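Local atomic coordinates of protein InvG (Salmonella enterica subsp. enterica serovar Typhimurium, PDB entry 4G08), a protein that forms a ring-shaped outer-membrane secretin pore of the type III secretion system that injects effector proteins into host cells, here represented by its periplasmic domains. Residues F16-K19 against D20-L23; K47-T50 against G51-F55; Y81-D84 against A85-R89; P134-V137 against D138-V141. All coordinates share one frame; numbering follows the deposited sequence. Where two conformers were deposited one is given.

Contacts 1 and 2 belong to one three-stranded antiparallel sheet of the N0 domain: the central strand 16-22 bends in contact 1, its two neighbours meet at the corner of contact 2, and the centres lie about 5 Å apart. Contact 1 is a surface feature held by a carboxylate on a backbone N-H, whereas contact 2 is partly buried and apolar. Contact 3, at the surface, closes strand 80-84 with a polar turn; Asp84 OD1 receives Lys47 NZ of contact 2 at 3.0 Å. Contact 4, partly buried, starts helix 134-150 of the following domain, combining backbone helix bonds with apolar and CH-pi contacts; Arg89 NH1 reaches its Asp138 OD1 at 2.7 Å.

Contact 1. Residues F16-K19 against D20-L23; sequences FVAK and DDSL
The bend in strand 16-22 of the N0 domain brings Asp21 back against Phe16, Ala18 and Lys19, and a single side-chain oxygen does most of the touching. Asp21 OD2 accepts the backbone N-H of Lys19, with N to OD2 at 2.8 Å and an N-H...O angle of 148°. The donor comes from above the carboxylate plane, 51° out of it. Asp21 OD2 also lies 3.1 Å from Ala18 CA and 3.4 Å from Ala18 CB, so it packs against Ala18 as well as bonding Lys19. Chi1 of -63° turns the Asp21 carboxylate to the side of its own backbone N, which faces back along the chain toward Lys19.

The corner itself is a G1 beta bulge: Asp20 and Asp21 both face Ile49 of the adjoining strand 48-50, and Asp20 has positive phi and psi, the left-handed conformation that this bulge uses at its first position. Strand 16-22 thereby serves two partners, with Ala18 paired to Gly51 before the bend and Asp21 to Ile49 after it.

At the start of the strand, Phe16 and Asp21 approach from opposite directions, and Phe16 CZ comes to 3.7 Å from Asp21 OD2, an oblique approach. Ala18 CA sits over one face of the ring, toward its rim. Past the bend, Ser22 OG caps the N-terminus of helix 23-30 by bonding Thr25 N.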
loop_
_atom_site.group_PDB
_atom_site.type_symbol
_atom_site.label_atom_id
_atom_site.label_comp_id
_atom_site.label_asym_id
_atom_site.label_seq_id
_atom_site.Cartn_x
_atom_site.Cartn_y
_atom_site.Cartn_z
ATOM N N PHE A 16 -6.936 21.398 -11.386
ATOM C CA PHE A 16 -7.751 20.568 -12.230
ATOM C C PHE A 16 -9.215 20.512 -11.794
ATOM O O PHE A 16 -9.476 20.067 -10.713
ATOM C CB PHE A 16 -7.151 19.187 -12.109
ATOM C CG PHE A 16 -7.740 18.198 -13.004
ATOM C CD1 PHE A 16 -8.211 18.550 -14.222
ATOM C CD2 PHE A 16 -7.840 16.896 -12.619
ATOM C CE1 PHE A 16 -8.748 17.607 -15.016
ATOM C CE2 PHE A 16 -8.392 15.993 -13.411
ATOM C CZ PHE A 16 -8.840 16.339 -14.599
ATOM N N VAL A 17 -10.161 20.946 -12.630
ATOM C CA VAL A 17 -11.567 20.641 -12.325
ATOM C C VAL A 17 -12.006 19.376 -13.047
ATOM O O VAL A 17 -12.255 19.392 -14.252
ATOM C CB VAL A 17 -12.544 21.773 -12.707
ATOM C CG1 VAL A 17 -13.962 21.394 -12.305
ATOM C CG2 VAL A 17 -12.159 23.073 -12.027
ATOM N N ALA A 18 -12.224 18.315 -12.285
ATOM C CA ALA A 18 -12.621 17.044 -12.864
ATOM C C ALA A 18 -14.127 17.021 -13.095
ATOM O O ALA A 18 -14.892 17.541 -12.288
ATOM C CB ALA A 18 -12.212 15.912 -11.944
ATOM N N LYS A 19 -14.539 16.424 -14.204
ATOM C CA LYS A 19 -15.954 16.201 -14.461
ATOM C C LYS A 19 -16.191 14.802 -14.996
ATOM O O LYS A 19 -16.057 14.539 -16.189
ATOM C CB LYS A 19 -16.517 17.236 -15.429
ATOM C CG LYS A 19 -18.026 17.133 -15.566
ATOM C CD LYS A 19 -18.574 17.940 -16.728
ATOM C CE LYS A 19 -20.009 18.356 -16.447
ATOM N NZ LYS A 19 -20.823 18.490 -17.684
ATOM N N ASP A 20 -16.432 13.885 -14.073
ATOM C CA ASP A 20 -16.630 12.484 -14.408
ATOM C C ASP A 20 -15.469 11.931 -15.209
ATOM O O ASP A 20 -15.659 11.223 -16.198
ATOM C CB ASP A 20 -17.930 12.296 -15.178
ATOM C CG ASP A 20 -19.060 11.842 -14.288
ATOM O OD1 ASP A 20 -19.644 12.711 -13.602
ATOM O OD2 ASP A 20 -19.147 10.619 -14.035
ATOM N N ASP A 21 -14.264 12.270 -14.777
ATOM C CA ASP A 21 -13.065 11.767 -15.409
ATOM C C ASP A 21 -12.691 10.453 -14.754
ATOM O O ASP A 21 -13.031 10.211 -13.600
ATOM C CB ASP A 21 -11.927 12.770 -15.254
ATOM C CG ASP A 21 -12.218 14.083 -15.941
ATOM O OD1 ASP A 21 -12.336 14.099 -17.185
ATOM O OD2 ASP A 21 -12.277 15.112 -15.239
ATOM N N SER A 22 -12.064 9.561 -15.507
ATOM C CA SER A 22 -11.659 8.293 -14.925
ATOM C C SER A 22 -10.557 8.551 -13.909
ATOM O O SER A 22 -9.801 9.510 -14.035
ATOM C CB SER A 22 -11.168 7.332 -16.001
ATOM O OG SER A 22 -9.851 7.674 -16.398
ATOM N N LEU A 23 -10.452 7.682 -12.915
ATOM C CA LEU A 23 -9.389 7.802 -11.929
ATOM C C LEU A 23 -8.029 7.768 -12.593
ATOM O O LEU A 23 -7.076 8.356 -12.090
ATOM C CB LEU A 23 -9.479 6.688 -10.896
ATOM C CG LEU A 23 -10.545 6.939 -9.840
ATOM C CD1 LEU A 23 -10.235 6.215 -8.545
ATOM C CD2 LEU A 23 -10.675 8.427 -9.593
#

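Contact 2. Residues K47-T50 against G51-F55; sequences KKIT and GNFEF
Ile49 and Phe53 meet because of their first torsions: Ile49 carries CG1 opposite its backbone N (chi1 -170°) and continues extended to CD1, while the Phe53 ring is swung to the side of its own N (chi1 -67°). The two side chains thus approach from opposite directions across the corner at Gly51. The Ile49 CD1 methyl lies 3.4 Å from Phe53 CZ and 3.9 Å from Phe53 CE2, and the Ile49 CG1 methylene stands 3.9 Å from CZ, so the outer end of the ring takes the contact, met obliquely. Phe53 CE2 also passes 3.9 Å from Thr50 O.

Gly51 makes the corner between strands 48-50 and 52-53, its positive phi lying outside the usual beta region. Just before it, Thr50 OG1 accepts from Asp20 N in strand 16-22.

Second-shell partners hold the pair: Phe26 meets the Phe53 ring edge-to-face, and Leu61 and Leu65 of helix 58-69 touch Phe53 and Ile49 respectively. With no hydrogen bond joining 47-50 to 51-55, their attraction is apolar, consistent with burial of the corner's inner side against the N0 helices.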
loop_
_atom_site.group_PDB
_atom_site.type_symbol
_atom_site.label_atom_id
_atom_site.label_comp_id
_atom_site.label_asym_id
_atom_site.label_seq_id
_atom_site.Cartn_x
_atom_site.Cartn_y
_atom_site.Cartn_z
ATOM N N LYS A 47 -13.433 3.798 -11.935
ATOM C CA LYS A 47 -14.158 4.789 -11.154
ATOM C C LYS A 47 -14.033 6.158 -11.790
ATOM O O LYS A 47 -13.120 6.424 -12.514
ATOM C CB LYS A 47 -13.671 4.820 -9.715
ATOM C CG LYS A 47 -14.088 3.646 -8.896
ATOM C CD LYS A 47 -13.422 3.637 -7.572
ATOM C CE LYS A 47 -14.162 2.843 -6.543
ATOM N NZ LYS A 47 -15.077 1.889 -7.108
ATOM N N LYS A 48 -14.996 7.011 -11.516
ATOM C CA LYS A 48 -14.965 8.370 -12.013
ATOM C C LYS A 48 -14.857 9.321 -10.845
ATOM O O LYS A 48 -15.263 9.002 -9.730
ATOM C CB LYS A 48 -16.236 8.680 -12.795
ATOM C CG LYS A 48 -16.588 7.634 -13.830
ATOM C CD LYS A 48 -15.930 7.961 -15.153
ATOM C CE LYS A 48 -16.259 6.917 -16.201
ATOM N NZ LYS A 48 -15.155 6.809 -17.190
ATOM N N ILE A 49 -14.473 10.550 -11.141
ATOM C CA ILE A 49 -14.313 11.528 -10.097
ATOM C C ILE A 49 -14.682 12.907 -10.608
ATOM O O ILE A 49 -14.575 13.191 -11.801
ATOM C CB ILE A 49 -12.885 11.515 -9.540
ATOM C CG1 ILE A 49 -12.810 12.370 -8.285
ATOM C CG2 ILE A 49 -11.885 11.962 -10.594
ATOM C CD1 ILE A 49 -11.432 12.387 -7.685
ATOM N N THR A 50 -15.338 13.668 -9.744
ATOM C CA THR A 50 -15.705 15.036 -10.068
ATOM C C THR A 50 -15.269 15.950 -8.947
ATOM O O THR A 50 -15.329 15.581 -7.778
ATOM C CB THR A 50 -17.219 15.185 -10.245
ATOM O OG1 THR A 50 -17.632 14.502 -11.434
ATOM C CG2 THR A 50 -17.587 16.636 -10.379
ATOM N N GLY A 51 -14.851 17.154 -9.307
ATOM C CA GLY A 51 -14.600 18.184 -8.317
ATOM C C GLY A 51 -13.486 19.133 -8.683
ATOM O O GLY A 51 -12.730 18.908 -9.628
ATOM N N ASN A 52 -13.361 20.194 -7.900
ATOM C CA ASN A 52 -12.251 21.100 -8.064
ATOM C C ASN A 52 -11.058 20.644 -7.250
ATOM O O ASN A 52 -11.157 20.463 -6.034
ATOM C CB ASN A 52 -12.658 22.507 -7.657
ATOM C CG ASN A 52 -11.514 23.485 -7.749
ATOM O OD1 ASN A 52 -10.903 23.639 -8.804
ATOM N ND2 ASN A 52 -11.118 24.027 -6.611
ATOM N N PHE A 53 -9.968 20.333 -7.940
ATOM C CA PHE A 53 -8.789 19.815 -7.272
ATOM C C PHE A 53 -7.587 20.716 -7.391
ATOM O O PHE A 53 -7.236 21.190 -8.476
ATOM C CB PHE A 53 -8.431 18.430 -7.782
ATOM C CG PHE A 53 -9.425 17.393 -7.425
ATOM C CD1 PHE A 53 -9.364 16.756 -6.208
ATOM C CD2 PHE A 53 -10.488 17.138 -8.264
ATOM C CE1 PHE A 53 -10.335 15.859 -5.843
ATOM C CE2 PHE A 53 -11.466 16.248 -7.904
ATOM C CZ PHE A 53 -11.393 15.611 -6.689
ATOM N N GLU A 54 -6.889 20.816 -6.272
ATOM C CA GLU A 54 -5.573 21.413 -6.210
ATOM C C GLU A 54 -4.635 20.366 -5.640
ATOM O O GLU A 54 -5.014 19.576 -4.773
ATOM C CB GLU A 54 -5.590 22.626 -5.281
ATOM C CG GLU A 54 -6.252 23.862 -5.869
ATOM C CD GLU A 54 -5.475 24.458 -7.029
ATOM O OE1 GLU A 54 -4.237 24.286 -7.073
ATOM O OE2 GLU A 54 -6.095 25.157 -7.859
ATOM N N PHE A 55 -3.428 20.333 -6.175
ATOM C CA PHE A 55 -2.484 19.291 -5.841
ATOM C C PHE A 55 -1.360 19.870 -4.988
ATOM O O PHE A 55 -0.189 19.563 -5.190
ATOM C CB PHE A 55 -1.942 18.665 -7.121
ATOM C CG PHE A 55 -2.995 17.998 -7.957
ATOM C CD1 PHE A 55 -3.907 17.137 -7.374
ATOM C CD2 PHE A 55 -3.127 18.289 -9.301
ATOM C CE1 PHE A 55 -4.898 16.543 -8.125
ATOM C CE2 PHE A 55 -4.110 17.687 -10.060
ATOM C CZ PHE A 55 -5.021 16.840 -9.462
#

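Contact 3. Residues Y81-D84 against A85-R89; sequences YIYD and ASEMR
Tyr83 presents the edge of its ring to Glu87: OE2 lies in the ring plane, 4.0 Å from Tyr83 CD2 and 3.6 Å from Tyr83 CB. The ring and the carboxylate are turned 80° apart. Helix 134-150 touches the same tyrosine through Pro134.

The second flat group, the Asp84 carboxylate, works through OD2. This oxygen takes two donors of Ser86: OG at 2.7 Å from OD2, on the anti side and slightly out of the carboxylate plane, and backbone N at 3.1 Å from OD2, from well above that plane. Chi1 of -169° places the Asp84 carboxylate beside its own carbonyl carbon, facing forward into the turn. Both oxygens are engaged, OD2 by Ser86 and OD1 by a salt bridge with Lys47, an arrangement that probably favours the charged form.

Glu87 folds back in the reverse sense. Extended beyond CG, it brings OE2 to 3.0 Å from Asp84 N, with an N-H...O angle of 155° and the donor nearly along the C-O axis; Ser41 OG also bonds to OE2. The backbone closes the loop, with Glu87 N at 2.9 Å from Asp84 O.

Asp84 ends strand 80-84 and directly precedes the 3-10 segment 85-87. Its OD2 bond to Ser86 N makes an Asx turn, its O bond to Glu87 N closes a beta turn over 84-87, and Glu87 OE2 bonds back to Asp84 N. The turn ends strand 80-84 of the N0 domain and opens the link to strand 89-94 of the next domain.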
loop_
_atom_site.group_PDB
_atom_site.type_symbol
_atom_site.label_atom_id
_atom_site.label_comp_id
_atom_site.label_asym_id
_atom_site.label_seq_id
_atom_site.Cartn_x
_atom_site.Cartn_y
_atom_site.Cartn_z
ATOM N N TYR A 81 1.257 3.156 -6.262
ATOM C CA TYR A 81 0.294 2.178 -6.745
ATOM C C TYR A 81 -1.051 2.456 -6.117
ATOM O O TYR A 81 -1.167 2.606 -4.959
ATOM C CB TYR A 81 0.727 0.739 -6.418
ATOM C CG TYR A 81 2.088 0.359 -6.916
ATOM C CD1 TYR A 81 3.212 0.794 -6.266
ATOM C CD2 TYR A 81 2.257 -0.454 -7.999
ATOM C CE1 TYR A 81 4.420 0.476 -6.688
ATOM C CE2 TYR A 81 3.502 -0.777 -8.421
ATOM C CZ TYR A 81 4.575 -0.306 -7.760
ATOM O OH TYR A 81 5.857 -0.613 -8.128
ATOM N N ILE A 82 -2.065 2.491 -6.943
ATOM C CA ILE A 82 -3.431 2.740 -6.506
ATOM C C ILE A 82 -4.346 1.604 -6.950
ATOM O O ILE A 82 -4.323 1.180 -8.106
ATOM C CB ILE A 82 -3.960 4.074 -7.064
ATOM C CG1 ILE A 82 -3.109 5.233 -6.536
ATOM C CG2 ILE A 82 -5.419 4.272 -6.675
ATOM C CD1 ILE A 82 -3.239 6.504 -7.341
ATOM N N TYR A 83 -5.101 1.076 -5.992
ATOM C CA TYR A 83 -6.032 -0.018 -6.239
ATOM C C TYR A 83 -7.400 0.339 -5.700
ATOM O O TYR A 83 -7.511 1.112 -4.754
ATOM C CB TYR A 83 -5.585 -1.288 -5.522
ATOM C CG TYR A 83 -4.204 -1.750 -5.867
ATOM C CD1 TYR A 83 -3.117 -1.296 -5.145
ATOM C CD2 TYR A 83 -4.015 -2.804 -6.747
ATOM C CE1 TYR A 83 -1.856 -1.774 -5.387
ATOM C CE2 TYR A 83 -2.759 -3.313 -6.973
ATOM C CZ TYR A 83 -1.683 -2.791 -6.288
ATOM O OH TYR A 83 -0.421 -3.289 -6.481
ATOM N N ASP A 84 -8.405 -0.394 -6.165
ATOM C CA ASP A 84 -9.726 -0.391 -5.553
ATOM C C ASP A 84 -9.651 -1.162 -4.247
ATOM O O ASP A 84 -8.927 -2.146 -4.146
ATOM C CB ASP A 84 -10.732 -1.058 -6.498
ATOM C CG ASP A 84 -12.170 -0.856 -6.061
ATOM O OD1 ASP A 84 -12.707 0.255 -6.286
ATOM O OD2 ASP A 84 -12.833 -1.865 -5.739
ATOM N N ALA A 85 -10.478 -0.799 -3.283
ATOM C CA ALA A 85 -10.466 -1.513 -2.021
ATOM C C ALA A 85 -10.785 -2.986 -2.248
ATOM O O ALA A 85 -10.312 -3.852 -1.511
ATOM C CB ALA A 85 -11.455 -0.897 -1.051
ATOM N N SER A 86 -11.436 -3.277 -3.371
ATOM C CA SER A 86 -11.866 -4.640 -3.673
ATOM C C SER A 86 -10.690 -5.541 -4.064
ATOM O O SER A 86 -10.833 -6.760 -4.153
ATOM C CB SER A 86 -12.915 -4.628 -4.789
ATOM O OG SER A 86 -12.313 -4.471 -6.063
ATOM N N GLU A 87 -9.537 -4.930 -4.320
ATOM C CA GLU A 87 -8.346 -5.661 -4.738
ATOM C C GLU A 87 -7.410 -5.904 -3.558
ATOM O O GLU A 87 -6.281 -6.350 -3.724
ATOM C CB GLU A 87 -7.613 -4.892 -5.833
ATOM C CG GLU A 87 -8.348 -4.900 -7.161
ATOM C CD GLU A 87 -7.760 -3.937 -8.176
ATOM O OE1 GLU A 87 -7.513 -4.375 -9.320
ATOM O OE2 GLU A 87 -7.818 -2.711 -7.936
ATOM N N MET A 88 -7.870 -5.544 -2.373
ATOM C CA MET A 88 -7.083 -5.726 -1.177
ATOM C C MET A 88 -6.674 -7.183 -1.070
ATOM O O MET A 88 -7.486 -8.079 -1.298
ATOM C CB MET A 88 -7.916 -5.338 0.029
ATOM C CG MET A 88 -7.280 -5.700 1.347
ATOM S SD MET A 88 -6.896 -4.270 2.373
ATOM C CE MET A 88 -8.414 -3.326 2.339
ATOM N N ARG A 89 -5.400 -7.416 -0.780
ATOM C CA ARG A 89 -4.932 -8.767 -0.499
ATOM C C ARG A 89 -4.937 -9.023 0.995
ATOM O O ARG A 89 -4.455 -8.207 1.780
ATOM C CB ARG A 89 -3.528 -9.009 -1.066
ATOM C CG ARG A 89 -2.964 -10.376 -0.680
ATOM C CD ARG A 89 -1.975 -10.990 -1.670
ATOM N NE ARG A 89 -1.666 -12.386 -1.284
ATOM C CZ ARG A 89 -0.422 -12.844 -1.057
ATOM N NH1 ARG A 89 0.632 -12.201 -1.535
ATOM N NH2 ARG A 89 -0.247 -14.006 -0.436
#

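Contact 4. Residues P134-V137 against D138-V141; sequences PVYV and DMVV
Val140 CG2 sits over one face of the Tyr136 ring in a CH-pi contact, 4.0 Å from the ring centroid and 16° off the normal. Met139 CE reaches the same ring obliquely, 3.7 Å from Tyr136 CE1; the methionine chain bends at chi2 and chi3 to bring its methyl back toward the preceding turn. One turn apart on another side of the helix, Val137 CG1 packs at 4.1 Å from Val141 CG2.

These i to i+3 and i to i+4 pairs are positioned by the backbone at the start of helix 134-150. Asp138 N bonds to Pro134 O at 2.9 Å, Val140 N to Tyr136 O at 2.9 Å and Val141 N to Val137 O at 2.8 Å, the last nearly straight at 171°; the bond from Met139 N to Val135 O is weak.

Further out, Tyr136 OH donates to Tyr117 O, and Tyr74 of the N0 domain meets the tyrosine ring with planes at about 50°. Val137 and Val141 lie on Ala91 and Val93 of strand 89-94. The chemistry therefore divides: the buried Tyr136, Val137 and Val140 make apolar contacts, while the exposed Asp138 pairs by charge, its OD1 forming a salt bridge to Arg89, at the start of strand 89-94.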
loop_
_atom_site.group_PDB
_atom_site.type_symbol
_atom_site.label_atom_id
_atom_site.label_comp_id
_atom_site.label_asym_id
_atom_site.label_seq_id
_atom_site.Cartn_x
_atom_site.Cartn_y
_atom_site.Cartn_z
ATOM N N PRO A 134 -1.791 -5.244 -3.019
ATOM C CA PRO A 134 -1.083 -6.443 -3.407
ATOM C C PRO A 134 0.431 -6.264 -3.462
ATOM O O PRO A 134 1.174 -7.080 -2.919
ATOM C CB PRO A 134 -1.645 -6.728 -4.792
ATOM C CG PRO A 134 -3.048 -6.243 -4.712
ATOM C CD PRO A 134 -3.048 -5.079 -3.765
ATOM N N VAL A 135 0.894 -5.168 -4.034
ATOM C CA VAL A 135 2.324 -4.961 -4.116
ATOM C C VAL A 135 2.973 -4.902 -2.726
ATOM O O VAL A 135 4.096 -5.374 -2.534
ATOM C CB VAL A 135 2.646 -3.678 -4.870
ATOM C CG1 VAL A 135 2.100 -2.495 -4.103
ATOM C CG2 VAL A 135 4.142 -3.561 -5.060
ATOM N N TYR A 136 2.249 -4.367 -1.750
ATOM C CA TYR A 136 2.740 -4.300 -0.370
ATOM C C TYR A 136 2.768 -5.674 0.294
ATOM O O TYR A 136 3.770 -6.073 0.895
ATOM C CB TYR A 136 1.863 -3.350 0.441
ATOM C CG TYR A 136 2.243 -3.248 1.889
ATOM C CD1 TYR A 136 3.422 -2.640 2.279
ATOM C CD2 TYR A 136 1.357 -3.647 2.869
ATOM C CE1 TYR A 136 3.759 -2.542 3.609
ATOM C CE2 TYR A 136 1.663 -3.519 4.194
ATOM C CZ TYR A 136 2.866 -2.979 4.557
ATOM O OH TYR A 136 3.111 -2.779 5.894
ATOM N N VAL A 137 1.651 -6.374 0.213
ATOM C CA VAL A 137 1.510 -7.654 0.876
ATOM C C VAL A 137 2.511 -8.652 0.317
ATOM O O VAL A 137 3.149 -9.392 1.063
ATOM C CB VAL A 137 0.088 -8.201 0.704
ATOM C CG1 VAL A 137 0.006 -9.622 1.228
ATOM C CG2 VAL A 137 -0.901 -7.310 1.437
ATOM N N ASP A 138 2.757 -8.571 -0.983
ATOM C CA ASP A 138 3.728 -9.453 -1.618
ATOM C C ASP A 138 5.114 -9.229 -1.030
ATOM O O ASP A 138 5.852 -10.174 -0.756
ATOM C CB ASP A 138 3.772 -9.196 -3.120
ATOM C CG ASP A 138 2.559 -9.739 -3.840
ATOM O OD1 ASP A 138 1.770 -10.478 -3.216
ATOM O OD2 ASP A 138 2.446 -9.501 -5.060
ATOM N N MET A 139 5.457 -7.968 -0.824
ATOM C CA MET A 139 6.693 -7.620 -0.159
ATOM C C MET A 139 6.723 -8.182 1.253
ATOM O O MET A 139 7.729 -8.739 1.683
ATOM C CB MET A 139 6.838 -6.105 -0.126
ATOM C CG MET A 139 8.170 -5.609 0.399
ATOM S SD MET A 139 8.156 -5.339 2.175
ATOM C CE MET A 139 6.775 -4.218 2.277
ATOM N N VAL A 140 5.623 -8.061 1.986
ATOM C CA VAL A 140 5.650 -8.477 3.382
ATOM C C VAL A 140 5.839 -9.981 3.482
ATOM O O VAL A 140 6.636 -10.475 4.275
ATOM C CB VAL A 140 4.374 -8.082 4.130
ATOM C CG1 VAL A 140 4.357 -8.762 5.481
ATOM C CG2 VAL A 140 4.307 -6.577 4.297
ATOM N N VAL A 141 5.140 -10.701 2.623
ATOM C CA VAL A 141 5.261 -12.141 2.563
ATOM C C VAL A 141 6.671 -12.569 2.178
ATOM O O VAL A 141 7.239 -13.465 2.801
ATOM C CB VAL A 141 4.273 -12.697 1.542
ATOM C CG1 VAL A 141 4.557 -14.161 1.270
ATOM C CG2 VAL A 141 2.859 -12.502 2.051
#